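Side-chain contacts in uncharacterized protein 4E10_S0_1Z6NA_001 (T18) (PDB 3LEF), which is a designed scaffold that presents the HIV 4E10 epitope on a thioredoxin-like protein, made to induce epitope-specific antibodies: residues A23-A28 / E63-D68; Q34-N39 / G149-A154; Q70-A75 / T143-G148; Q102-E107 / L124-E129. All coordinates share one frame; numbering follows the deposited sequence. Where two conformers were deposited one is given.

Contact 1: A23-A28 / E63-D68; sequences ATEQGA and EMWCPD
Glu-25, in the first turn of helix 23-39, lies against the backbone of the turn at Met-64 and Trp-65, and this is the tight part of the contact. Its CB sits 3.4 Å from the carbonyl O of Met-64, and with the chain extended beyond CG (chi2 169°) the carboxylate passes the same oxygen, until Glu-25 OE2 lies 3.1 Å from Trp-65 CB. Both being acceptors, Met-64 O and the carboxylate do not bond; Met-64 O accepts from Gln-70 NE2. OE1 of Glu-25 takes the backbone N-H of Leu-22 and a salt bridge from Arg-95 of the second subunit. Met-64, bent at chi2 and chi3, turns its CE back to 3.6 Å from Glu-25 O.

Packing thins toward Gln-26, which is partly exposed: within this contact its CG meets Met-64 CE, at 4.1 Å, while NE2 bonds to Gly-21 O. The Trp-65 indole leads away from the helix, and its NE1 gives a bent bond (138°) to Glu-63 OE2, 3.0 Å long. The type I turn from Glu-63 to Cys-66 ends at the N-cap of helix 67-82, where Cys-66 and Cys-69 are consistent with the CxxC at a helix start seen in thioredoxin-like proteins.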
loop_
_atom_site.group_PDB
_atom_site.type_symbol
_atom_site.label_atom_id
_atom_site.label_comp_id
_atom_site.label_asym_id
_atom_site.label_seq_id
_atom_site.Cartn_x
_atom_site.Cartn_y
_atom_site.Cartn_z
ATOM N N ALA A 23 -8.663 12.434 -4.378
ATOM C CA ALA A 23 -8.826 13.445 -5.404
ATOM C C ALA A 23 -7.756 14.537 -5.289
ATOM O O ALA A 23 -7.249 15.008 -6.303
ATOM C CB ALA A 23 -10.222 14.060 -5.323
ATOM N N THR A 24 -7.416 14.932 -4.057
ATOM C CA THR A 24 -6.399 15.971 -3.806
ATOM C C THR A 24 -5.002 15.553 -4.293
ATOM O O THR A 24 -4.257 16.360 -4.868
ATOM C CB THR A 24 -6.313 16.327 -2.306
ATOM O OG1 THR A 24 -6.046 15.143 -1.534
ATOM C CG2 THR A 24 -7.616 16.965 -1.826
ATOM N N GLU A 25 -4.663 14.289 -4.071
ATOM C CA GLU A 25 -3.353 13.755 -4.425
ATOM C C GLU A 25 -3.201 13.524 -5.928
ATOM O O GLU A 25 -2.097 13.652 -6.475
ATOM C CB GLU A 25 -3.143 12.435 -3.710
ATOM C CG GLU A 25 -3.338 12.511 -2.210
ATOM C CD GLU A 25 -3.374 11.146 -1.568
ATOM O OE1 GLU A 25 -3.612 10.134 -2.273
ATOM O OE2 GLU A 25 -3.161 11.080 -0.344
ATOM N N GLN A 26 -4.300 13.152 -6.585
ATOM C CA GLN A 26 -4.332 13.014 -8.032
ATOM C C GLN A 26 -4.181 14.385 -8.698
ATOM O O GLN A 26 -3.657 14.493 -9.803
ATOM C CB GLN A 26 -5.653 12.387 -8.467
ATOM C CG GLN A 26 -5.801 10.938 -8.069
ATOM C CD GLN A 26 -6.913 10.246 -8.805
ATOM O OE1 GLN A 26 -7.095 10.450 -9.998
ATOM N NE2 GLN A 26 -7.651 9.405 -8.109
ATOM N N GLY A 27 -4.646 15.427 -8.015
ATOM C CA GLY A 27 -4.482 16.790 -8.480
ATOM C C GLY A 27 -3.060 17.291 -8.328
ATOM O O GLY A 27 -2.597 18.060 -9.149
ATOM N N ALA A 28 -2.364 16.863 -7.281
ATOM C CA ALA A 28 -0.957 17.200 -7.121
ATOM C C ALA A 28 -0.138 16.582 -8.257
ATOM O O ALA A 28 0.643 17.268 -8.907
ATOM C CB ALA A 28 -0.447 16.740 -5.762
ATOM N N GLU A 63 3.813 5.699 -2.264
ATOM C CA GLU A 63 2.449 5.896 -1.757
ATOM C C GLU A 63 1.911 7.266 -2.201
ATOM O O GLU A 63 2.623 8.262 -2.153
ATOM C CB GLU A 63 2.458 5.862 -0.234
ATOM C CG GLU A 63 3.094 4.606 0.367
ATOM C CD GLU A 63 2.101 3.631 0.957
ATOM O OE1 GLU A 63 2.474 2.458 1.107
ATOM O OE2 GLU A 63 0.978 4.036 1.291
ATOM N N MET A 64 0.652 7.328 -2.602
ATOM C CA MET A 64 0.127 8.519 -3.261
ATOM C C MET A 64 -0.019 9.736 -2.354
ATOM O O MET A 64 -0.254 10.846 -2.834
ATOM C CB MET A 64 -1.224 8.212 -3.899
ATOM C CG MET A 64 -1.132 7.730 -5.330
ATOM S SD MET A 64 -0.605 9.056 -6.418
ATOM C CE MET A 64 -2.083 10.066 -6.496
ATOM N N TRP A 65 0.127 9.552 -1.053
ATOM C CA TRP A 65 -0.047 10.657 -0.104
ATOM C C TRP A 65 1.260 11.379 0.164
ATOM O O TRP A 65 1.277 12.472 0.745
ATOM C CB TRP A 65 -0.629 10.134 1.207
ATOM C CG TRP A 65 0.103 8.931 1.758
ATOM C CD1 TRP A 65 -0.320 7.644 1.730
ATOM C CD2 TRP A 65 1.379 8.922 2.423
ATOM N NE1 TRP A 65 0.601 6.832 2.337
ATOM C CE2 TRP A 65 1.656 7.594 2.769
ATOM C CE3 TRP A 65 2.308 9.912 2.759
ATOM C CZ2 TRP A 65 2.818 7.225 3.449
ATOM C CZ3 TRP A 65 3.467 9.544 3.418
ATOM C CH2 TRP A 65 3.714 8.203 3.743
ATOM N N CYS A 66 2.352 10.739 -0.254
ATOM C CA CYS A 66 3.705 11.282 -0.130
ATOM C C CYS A 66 4.019 12.314 -1.213
ATOM O O CYS A 66 4.016 11.972 -2.402
ATOM C CB CYS A 66 4.705 10.142 -0.270
ATOM S SG CYS A 66 6.416 10.676 -0.226
ATOM N N PRO A 67 4.328 13.565 -0.808
ATOM C CA PRO A 67 4.713 14.640 -1.706
ATOM C C PRO A 67 5.923 14.344 -2.577
ATOM O O PRO A 67 5.994 14.840 -3.706
ATOM C CB PRO A 67 5.058 15.788 -0.746
ATOM C CG PRO A 67 4.303 15.510 0.443
ATOM C CD PRO A 67 4.309 14.042 0.589
ATOM N N ASP A 68 6.885 13.591 -2.049
ATOM C CA ASP A 68 8.073 13.235 -2.815
ATOM C C ASP A 68 7.761 12.218 -3.885
ATOM O O ASP A 68 8.437 12.178 -4.913
ATOM C CB ASP A 68 9.155 12.649 -1.920
ATOM C CG ASP A 68 9.648 13.613 -0.895
ATOM O OD1 ASP A 68 10.128 14.715 -1.262
ATOM O OD2 ASP A 68 9.571 13.248 0.295
#

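Contact 2: Q34-N39 / G149-A154; sequences QKLESN and GHLEHA
Leu-151, at the start of helix 151-163, projects toward Leu-36 and Lys-35 near the end of helix 23-39. The contact is apolar, and the two leucines carry most of it. Followed outward, Leu-151 meets its partner from the first atom: CB lies 3.8 Å from CD1 of Leu-36, with CD2 of that residue slightly farther off. CG then stands anti to the carbonyl carbon (chi1 -70°), a turn that carries the branch on toward helix 23-39. At the tip the two methyls part. CD1 goes to the helix, 3.8 Å from Leu-36 CD2 and 4.1 Å from Lys-35 CB, so that it touches two consecutive residues there. CD2 faces helix 67-82 and packs on the backbone of Ile-71.

Leu-36 presents both of its methyls to Leu-151, the two side chains crossing at a slant; its chi2 of 3° is nearly eclipsed, uncommon for leucine, and the exact placing of these methyls is correspondingly less certain. Lys-35 contributes its CB to the apolar patch, then runs on extended until NZ bonds to the carbonyl O of Trp-147.

Helix 67-82 packs against both leucines, with Phe-78 on Leu-36 and Ile-71 on Leu-151, while Leu-41, in the loop after helix 23-39, also touches Leu-36. One turn on from Leu-151, Ala-154 meets Asn-72 of helix 67-82 and Phe-127 of strand 123-128, bringing helix 151-163 against the sheet.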
loop_
_atom_site.group_PDB
_atom_site.type_symbol
_atom_site.label_atom_id
_atom_site.label_comp_id
_atom_site.label_asym_id
_atom_site.label_seq_id
_atom_site.Cartn_x
_atom_site.Cartn_y
_atom_site.Cartn_z
ATOM N N GLN A 34 1.613 18.421 -15.771
ATOM C CA GLN A 34 1.443 19.623 -16.596
ATOM C C GLN A 34 2.708 20.485 -16.757
ATOM O O GLN A 34 2.920 21.072 -17.810
ATOM C CB GLN A 34 0.318 20.508 -16.040
ATOM C CG GLN A 34 -1.078 20.227 -16.610
ATOM C CD GLN A 34 -1.296 20.805 -18.018
ATOM O OE1 GLN A 34 -0.406 21.434 -18.596
ATOM N NE2 GLN A 34 -2.485 20.572 -18.575
ATOM N N LYS A 35 3.533 20.564 -15.721
ATOM C CA LYS A 35 4.760 21.351 -15.770
ATOM C C LYS A 35 5.745 20.740 -16.769
ATOM O O LYS A 35 6.382 21.438 -17.537
ATOM C CB LYS A 35 5.388 21.422 -14.370
ATOM C CG LYS A 35 6.362 22.577 -14.164
ATOM C CD LYS A 35 6.467 22.978 -12.690
ATOM C CE LYS A 35 6.843 24.446 -12.541
ATOM N NZ LYS A 35 6.594 24.990 -11.146
ATOM N N LEU A 36 5.870 19.419 -16.744
ATOM C CA LEU A 36 6.685 18.708 -17.735
ATOM C C LEU A 36 6.078 18.769 -19.141
ATOM O O LEU A 36 6.795 18.922 -20.127
ATOM C CB LEU A 36 6.856 17.255 -17.306
ATOM C CG LEU A 36 8.115 16.827 -16.546
ATOM C CD1 LEU A 36 9.036 17.971 -16.259
ATOM C CD2 LEU A 36 7.705 16.106 -15.285
ATOM N N GLU A 37 4.760 18.646 -19.236
ATOM C CA GLU A 37 4.091 18.654 -20.529
ATOM C C GLU A 37 4.231 20.009 -21.217
ATOM O O GLU A 37 4.341 20.066 -22.444
ATOM C CB GLU A 37 2.606 18.287 -20.389
ATOM C CG GLU A 37 2.328 16.904 -19.796
ATOM C CD GLU A 37 2.420 15.763 -20.799
ATOM O OE1 GLU A 37 2.060 14.631 -20.416
ATOM O OE2 GLU A 37 2.843 15.982 -21.957
ATOM N N SER A 38 4.227 21.088 -20.429
ATOM C CA SER A 38 4.384 22.462 -20.944
ATOM C C SER A 38 5.846 22.850 -21.159
ATOM O O SER A 38 6.225 23.310 -22.232
ATOM C CB SER A 38 3.769 23.479 -19.979
ATOM O OG SER A 38 2.446 23.134 -19.618
ATOM N N ASN A 39 6.663 22.690 -20.130
ATOM C CA ASN A 39 8.057 23.122 -20.181
ATOM C C ASN A 39 8.972 22.167 -20.954
ATOM O O ASN A 39 9.982 22.571 -21.509
ATOM C CB ASN A 39 8.601 23.290 -18.758
ATOM C CG ASN A 39 7.825 24.321 -17.949
ATOM O OD1 ASN A 39 7.269 25.261 -18.512
ATOM N ND2 ASN A 39 7.799 24.156 -16.619
ATOM N N GLY A 149 10.573 22.276 -9.318
ATOM C CA GLY A 149 11.643 22.869 -10.127
ATOM C C GLY A 149 12.845 21.957 -10.320
ATOM O O GLY A 149 13.872 22.384 -10.852
ATOM N N HIS A 150 12.721 20.702 -9.883
ATOM C CA HIS A 150 13.789 19.712 -10.043
ATOM C C HIS A 150 13.286 18.417 -10.648
ATOM O O HIS A 150 13.946 17.389 -10.546
ATOM C CB HIS A 150 14.460 19.408 -8.706
ATOM C CG HIS A 150 15.351 20.501 -8.204
ATOM N ND1 HIS A 150 16.673 20.615 -8.577
ATOM C CD2 HIS A 150 15.115 21.520 -7.342
ATOM C CE1 HIS A 150 17.206 21.663 -7.972
ATOM N NE2 HIS A 150 16.282 22.227 -7.218
ATOM N N LEU A 151 12.131 18.469 -11.301
ATOM C CA LEU A 151 11.518 17.285 -11.896
ATOM C C LEU A 151 12.450 16.580 -12.861
ATOM O O LEU A 151 12.466 15.350 -12.960
ATOM C CB LEU A 151 10.241 17.679 -12.645
ATOM C CG LEU A 151 9.075 18.122 -11.763
ATOM C CD1 LEU A 151 7.953 18.725 -12.587
ATOM C CD2 LEU A 151 8.568 16.938 -10.969
ATOM N N GLU A 152 13.203 17.374 -13.606
ATOM C CA GLU A 152 14.137 16.819 -14.584
ATOM C C GLU A 152 15.308 16.111 -13.896
ATOM O O GLU A 152 15.926 15.237 -14.485
ATOM C CB GLU A 152 14.626 17.891 -15.580
ATOM C CG GLU A 152 15.343 19.083 -14.963
ATOM C CD GLU A 152 15.708 20.154 -15.987
ATOM O OE1 GLU A 152 16.855 20.645 -15.943
ATOM O OE2 GLU A 152 14.852 20.500 -16.834
ATOM N N HIS A 153 15.594 16.454 -12.638
ATOM C CA HIS A 153 16.693 15.794 -11.927
ATOM C C HIS A 153 16.405 14.332 -11.533
ATOM O O HIS A 153 17.334 13.530 -11.470
ATOM C CB HIS A 153 17.151 16.621 -10.730
ATOM C CG HIS A 153 17.835 17.896 -11.115
ATOM N ND1 HIS A 153 17.166 19.097 -11.234
ATOM C CD2 HIS A 153 19.128 18.154 -11.430
ATOM C CE1 HIS A 153 18.016 20.039 -11.602
ATOM N NE2 HIS A 153 19.213 19.493 -11.728
ATOM N N ALA A 154 15.138 13.978 -11.304
ATOM C CA ALA A 154 14.769 12.587 -10.987
ATOM C C ALA A 154 15.037 11.692 -12.182
ATOM O O ALA A 154 15.551 10.582 -12.050
ATOM C CB ALA A 154 13.309 12.498 -10.596
#

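Contact 3: Q70-A75 / T143-G148; sequences QINLAA and TAYLWG
Ile-71 and Asn-72 of helix 67-82, the helix that begins at the CxxC-like pattern of this thioredoxin-like fold, meet Tyr-145 and Leu-146 in the last part of helix 139-146. The WFDIT sequence from Trp-139 to Thr-143, continued by Leu-146 and Trp-147, is probably part of the grafted 4E10 epitope.

The apolar part centres on Ile-71. Its CD1 lies over one face of the tyrosine ring as a CH-pi contact, 4.2 Å from the Tyr-145 centroid and 26° off the normal, displaced toward the rim. The other branch, CG2, is anti to the backbone N and touches Tyr-145 CE1 at 3.7 Å. The same CD1 also touches Leu-146 CD1, at 4.0 Å.

Polar contacts gather at the ring edge. The phenol of Tyr-145 has its stronger partner in Asp-68 OD1; Asn-72 ND2 adds a weak, strongly bent bond to OH (2.7 Å, 124°), with its amide plane 27° from the ring plane. The same ND2 makes a weak bond to Asp-68 O.

A Schellman motif follows: Gly-148 has positive phi, Gly-149 N probably bonds to Ala-144 O, and Gly-148 N bonds to Tyr-145 O at 2.8 Å.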
loop_
_atom_site.group_PDB
_atom_site.type_symbol
_atom_site.label_atom_id
_atom_site.label_comp_id
_atom_site.label_asym_id
_atom_site.label_seq_id
_atom_site.Cartn_x
_atom_site.Cartn_y
_atom_site.Cartn_z
ATOM N N GLN A 70 4.585 11.859 -5.325
ATOM C CA GLN A 70 3.865 12.724 -6.262
ATOM C C GLN A 70 4.824 13.457 -7.224
ATOM O O GLN A 70 4.652 13.413 -8.443
ATOM C CB GLN A 70 3.046 13.756 -5.476
ATOM C CG GLN A 70 1.815 13.192 -4.796
ATOM C CD GLN A 70 1.196 14.156 -3.800
ATOM O OE1 GLN A 70 1.556 15.324 -3.745
ATOM N NE2 GLN A 70 0.248 13.670 -3.018
ATOM N N ILE A 71 5.820 14.146 -6.664
ATOM C CA ILE A 71 6.802 14.883 -7.473
ATOM C C ILE A 71 7.603 13.969 -8.396
ATOM O O ILE A 71 7.483 14.056 -9.618
ATOM C CB ILE A 71 7.779 15.668 -6.589
ATOM C CG1 ILE A 71 7.046 16.803 -5.858
ATOM C CG2 ILE A 71 8.936 16.285 -7.417
ATOM C CD1 ILE A 71 7.727 17.211 -4.607
ATOM N N ASN A 72 8.394 13.078 -7.812
ATOM C CA ASN A 72 9.407 12.333 -8.553
ATOM C C ASN A 72 8.853 11.238 -9.454
ATOM O O ASN A 72 9.447 10.946 -10.483
ATOM C CB ASN A 72 10.432 11.728 -7.597
ATOM C CG ASN A 72 11.252 12.781 -6.880
ATOM O OD1 ASN A 72 11.973 13.563 -7.520
ATOM N ND2 ASN A 72 11.162 12.801 -5.538
ATOM N N LEU A 73 7.731 10.629 -9.079
ATOM C CA LEU A 73 7.106 9.617 -9.925
ATOM C C LEU A 73 6.327 10.224 -11.076
ATOM O O LEU A 73 6.164 9.576 -12.120
ATOM C CB LEU A 73 6.206 8.683 -9.096
ATOM C CG LEU A 73 6.949 7.920 -7.983
ATOM C CD1 LEU A 73 6.017 6.980 -7.218
ATOM C CD2 LEU A 73 8.126 7.137 -8.595
ATOM N N ALA A 74 5.826 11.449 -10.909
ATOM C CA ALA A 74 5.213 12.135 -12.051
ATOM C C ALA A 74 6.277 12.318 -13.131
ATOM O O ALA A 74 6.027 12.110 -14.313
ATOM C CB ALA A 74 4.593 13.452 -11.651
ATOM N N ALA A 75 7.481 12.662 -12.694
ATOM C CA ALA A 75 8.621 12.858 -13.569
ATOM C C ALA A 75 8.992 11.559 -14.276
ATOM O O ALA A 75 9.016 11.496 -15.512
ATOM C CB ALA A 75 9.812 13.393 -12.750
ATOM N N THR A 143 13.044 23.729 -1.338
ATOM C CA THR A 143 11.833 24.514 -1.568
ATOM C C THR A 143 11.435 24.595 -3.041
ATOM O O THR A 143 10.259 24.416 -3.363
ATOM C CB THR A 143 11.992 25.918 -1.022
ATOM O OG1 THR A 143 12.192 25.832 0.389
ATOM C CG2 THR A 143 10.749 26.758 -1.311
ATOM N N ALA A 144 12.402 24.900 -3.913
ATOM C CA ALA A 144 12.194 24.856 -5.382
ATOM C C ALA A 144 11.781 23.473 -5.867
ATOM O O ALA A 144 10.950 23.333 -6.763
ATOM C CB ALA A 144 13.469 25.310 -6.115
ATOM N N TYR A 145 12.385 22.445 -5.286
ATOM C CA TYR A 145 11.990 21.046 -5.524
ATOM C C TYR A 145 10.512 20.769 -5.189
ATOM O O TYR A 145 9.774 20.172 -5.977
ATOM C CB TYR A 145 12.889 20.122 -4.689
ATOM C CG TYR A 145 12.348 18.721 -4.464
ATOM C CD1 TYR A 145 12.430 17.764 -5.452
ATOM C CD2 TYR A 145 11.769 18.364 -3.256
ATOM C CE1 TYR A 145 11.930 16.484 -5.257
ATOM C CE2 TYR A 145 11.274 17.106 -3.045
ATOM C CZ TYR A 145 11.360 16.159 -4.056
ATOM O OH TYR A 145 10.869 14.898 -3.863
ATOM N N LEU A 146 10.074 21.192 -4.012
ATOM C CA LEU A 146 8.680 20.960 -3.596
ATOM C C LEU A 146 7.709 21.707 -4.503
ATOM O O LEU A 146 6.528 21.348 -4.621
ATOM C CB LEU A 146 8.477 21.382 -2.141
ATOM C CG LEU A 146 8.404 20.323 -1.030
ATOM C CD1 LEU A 146 9.119 19.010 -1.349
ATOM C CD2 LEU A 146 8.898 20.942 0.286
ATOM N N TRP A 147 8.225 22.747 -5.148
ATOM C CA TRP A 147 7.463 23.515 -6.125
ATOM C C TRP A 147 7.534 22.881 -7.513
ATOM O O TRP A 147 6.852 23.321 -8.422
ATOM C CB TRP A 147 7.948 24.978 -6.155
ATOM N N GLY A 148 8.335 21.828 -7.666
ATOM C CA GLY A 148 8.467 21.119 -8.929
ATOM C C GLY A 148 9.551 21.628 -9.863
ATOM O O GLY A 148 9.473 21.428 -11.067
#

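Contact 4: Q102-E107 / L124-E129; sequences QRLALE and LGRFVE
Strand 123-128, an outermost strand of the mixed sheet, sends Arg-126 across to Leu-104 and Leu-106 in the loop that follows helix 93-99. CG of the arginine stands between the backbone N and the carbonyl carbon (chi1 69°), and from there the chain runs extended to NE, so that the guanidinium arrives at the loop backbone. NH1 donates to Leu-104 O at 3.1 Å in a fairly straight bond (157°), meeting a lone pair in the carbonyl plane; the oxygen itself lies 16° out of the guanidinium plane. NH1 also passes Leu-104 CB at 3.7 Å, the two side chains running alongside and antiparallel.

In this thioredoxin-like sheet, strand 113-117 lies antiparallel beside 123-128, and a classic beta bulge at Leu-124 and Gly-125, opposite Val-116, precedes the arginine. The loop at 102-107 leads on toward that inner strand. Leu-104 is buried and touches Leu-113 of the strand and Tyr-4 of helix 4-10, and the carbonyl it offers to Arg-126 belongs to the type I turn from Gln-102 to Ala-105.

Leu-106 points back at the arginine and places CD1 over one face of the guanidinium. Its second methyl, CD2, lies 3.5 Å from Arg-126 NH2, while the side chain of Arg-126 also rests on Leu-115.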
loop_
_atom_site.group_PDB
_atom_site.type_symbol
_atom_site.label_atom_id
_atom_site.label_comp_id
_atom_site.label_asym_id
_atom_site.label_seq_id
_atom_site.Cartn_x
_atom_site.Cartn_y
_atom_site.Cartn_z
ATOM N N GLN A 102 16.571 -5.694 4.319
ATOM C CA GLN A 102 17.788 -6.462 4.562
ATOM C C GLN A 102 18.702 -6.451 3.341
ATOM O O GLN A 102 19.851 -6.036 3.436
ATOM C CB GLN A 102 17.470 -7.903 4.964
ATOM C CG GLN A 102 16.984 -8.062 6.399
ATOM C CD GLN A 102 16.546 -9.488 6.703
ATOM O OE1 GLN A 102 17.375 -10.404 6.779
ATOM N NE2 GLN A 102 15.238 -9.684 6.880
ATOM N N ARG A 103 18.195 -6.889 2.193
ATOM C CA ARG A 103 19.026 -6.992 0.998
ATOM C C ARG A 103 19.641 -5.646 0.577
ATOM O O ARG A 103 20.765 -5.605 0.042
ATOM C CB ARG A 103 18.242 -7.616 -0.163
ATOM C CG ARG A 103 17.196 -6.722 -0.799
ATOM C CD ARG A 103 16.423 -7.480 -1.865
ATOM N NE ARG A 103 15.281 -8.191 -1.304
ATOM C CZ ARG A 103 14.397 -8.883 -2.013
ATOM N NH1 ARG A 103 14.506 -8.979 -3.329
ATOM N NH2 ARG A 103 13.396 -9.484 -1.396
ATOM N N LEU A 104 18.919 -4.553 0.830
ATOM C CA LEU A 104 19.400 -3.212 0.493
ATOM C C LEU A 104 20.205 -2.588 1.622
ATOM O O LEU A 104 20.801 -1.533 1.436
ATOM C CB LEU A 104 18.238 -2.287 0.149
ATOM C CG LEU A 104 17.407 -2.699 -1.063
ATOM C CD1 LEU A 104 16.227 -1.798 -1.164
ATOM C CD2 LEU A 104 18.254 -2.658 -2.341
ATOM N N ALA A 105 20.218 -3.236 2.785
ATOM C CA ALA A 105 20.969 -2.742 3.942
ATOM C C ALA A 105 20.452 -1.365 4.371
ATOM O O ALA A 105 21.231 -0.415 4.519
ATOM C CB ALA A 105 22.474 -2.693 3.633
ATOM N N LEU A 106 19.131 -1.281 4.549
ATOM C CA LEU A 106 18.453 -0.068 5.014
ATOM C C LEU A 106 17.751 -0.344 6.332
ATOM O O LEU A 106 17.084 -1.375 6.482
ATOM C CB LEU A 106 17.411 0.406 3.996
ATOM C CG LEU A 106 17.945 0.977 2.680
ATOM C CD1 LEU A 106 16.802 1.221 1.707
ATOM C CD2 LEU A 106 18.755 2.264 2.925
ATOM N N GLU A 107 17.903 0.577 7.280
ATOM C CA GLU A 107 17.247 0.472 8.579
ATOM C C GLU A 107 15.801 0.968 8.487
ATOM O O GLU A 107 14.925 0.480 9.201
ATOM C CB GLU A 107 18.011 1.284 9.629
ATOM C CG GLU A 107 19.403 0.741 9.967
ATOM C CD GLU A 107 19.438 -0.052 11.272
ATOM O OE1 GLU A 107 18.398 -0.648 11.629
ATOM O OE2 GLU A 107 20.503 -0.080 11.936
ATOM N N LEU A 124 21.001 -2.309 -10.685
ATOM C CA LEU A 124 22.016 -1.410 -11.201
ATOM C C LEU A 124 22.310 -0.251 -10.236
ATOM O O LEU A 124 23.399 0.337 -10.244
ATOM C CB LEU A 124 21.562 -0.867 -12.553
ATOM C CG LEU A 124 21.150 -1.884 -13.627
ATOM C CD1 LEU A 124 21.008 -1.187 -14.976
ATOM C CD2 LEU A 124 22.142 -3.047 -13.732
ATOM N N GLY A 125 21.338 0.081 -9.402
ATOM C CA GLY A 125 21.489 1.196 -8.477
ATOM C C GLY A 125 20.138 1.689 -8.030
ATOM O O GLY A 125 19.111 1.110 -8.377
ATOM N N ARG A 126 20.129 2.773 -7.264
ATOM C CA ARG A 126 18.879 3.274 -6.713
ATOM C C ARG A 126 18.834 4.795 -6.528
ATOM O O ARG A 126 19.861 5.464 -6.418
ATOM C CB ARG A 126 18.596 2.575 -5.385
ATOM C CG ARG A 126 19.559 2.960 -4.288
ATOM C CD ARG A 126 19.735 1.828 -3.302
ATOM N NE ARG A 126 20.105 2.330 -1.987
ATOM C CZ ARG A 126 20.524 1.574 -0.980
ATOM N NH1 ARG A 126 20.645 0.260 -1.127
ATOM N NH2 ARG A 126 20.842 2.149 0.176
ATOM N N PHE A 127 17.604 5.299 -6.512
ATOM C CA PHE A 127 17.261 6.696 -6.256
ATOM C C PHE A 127 16.453 6.638 -4.967
ATOM O O PHE A 127 15.591 5.795 -4.813
ATOM C CB PHE A 127 16.449 7.221 -7.457
ATOM C CG PHE A 127 15.705 8.511 -7.222
ATOM C CD1 PHE A 127 16.133 9.679 -7.807
ATOM C CD2 PHE A 127 14.538 8.537 -6.498
ATOM C CE1 PHE A 127 15.430 10.861 -7.624
ATOM C CE2 PHE A 127 13.837 9.703 -6.311
ATOM C CZ PHE A 127 14.278 10.862 -6.876
ATOM N N VAL A 128 16.743 7.496 -4.013
ATOM C CA VAL A 128 16.084 7.408 -2.725
ATOM C C VAL A 128 15.545 8.761 -2.293
ATOM O O VAL A 128 16.300 9.697 -2.049
ATOM C CB VAL A 128 17.037 6.872 -1.656
ATOM C CG1 VAL A 128 16.316 6.766 -0.313
ATOM C CG2 VAL A 128 17.596 5.520 -2.085
ATOM N N GLU A 129 14.219 8.843 -2.259
ATOM C CA GLU A 129 13.478 9.975 -1.725
ATOM C C GLU A 129 13.542 11.198 -2.632
ATOM O O GLU A 129 12.501 11.674 -3.089
ATOM C CB GLU A 129 13.924 10.300 -0.293
ATOM C CG GLU A 129 12.870 11.051 0.521
ATOM C CD GLU A 129 13.290 11.331 1.961
ATOM O OE1 GLU A 129 14.507 11.393 2.238
ATOM O OE2 GLU A 129 12.395 11.501 2.824
#

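From the N terminus, helix 23-39 opens two loops. Contact 1 closes the first at the turn before helix 67-82, around helix 43-50 and strand 56-61. Contact 2 opens later on the same helix and closes at 149-154, so the two cross. Contact 3 starts on helix 67-82 once contact 1 is complete and is nested within contact 2; contact 4, which ties the loop at 102-107 to the edge strand, is nested inside both. Helix 67-82 is shared by contacts 1 and 3, which touch. Phe-127 and Glu-129 of segment 124-129 reach Asn-72 of contact 3, joining sheet to helices.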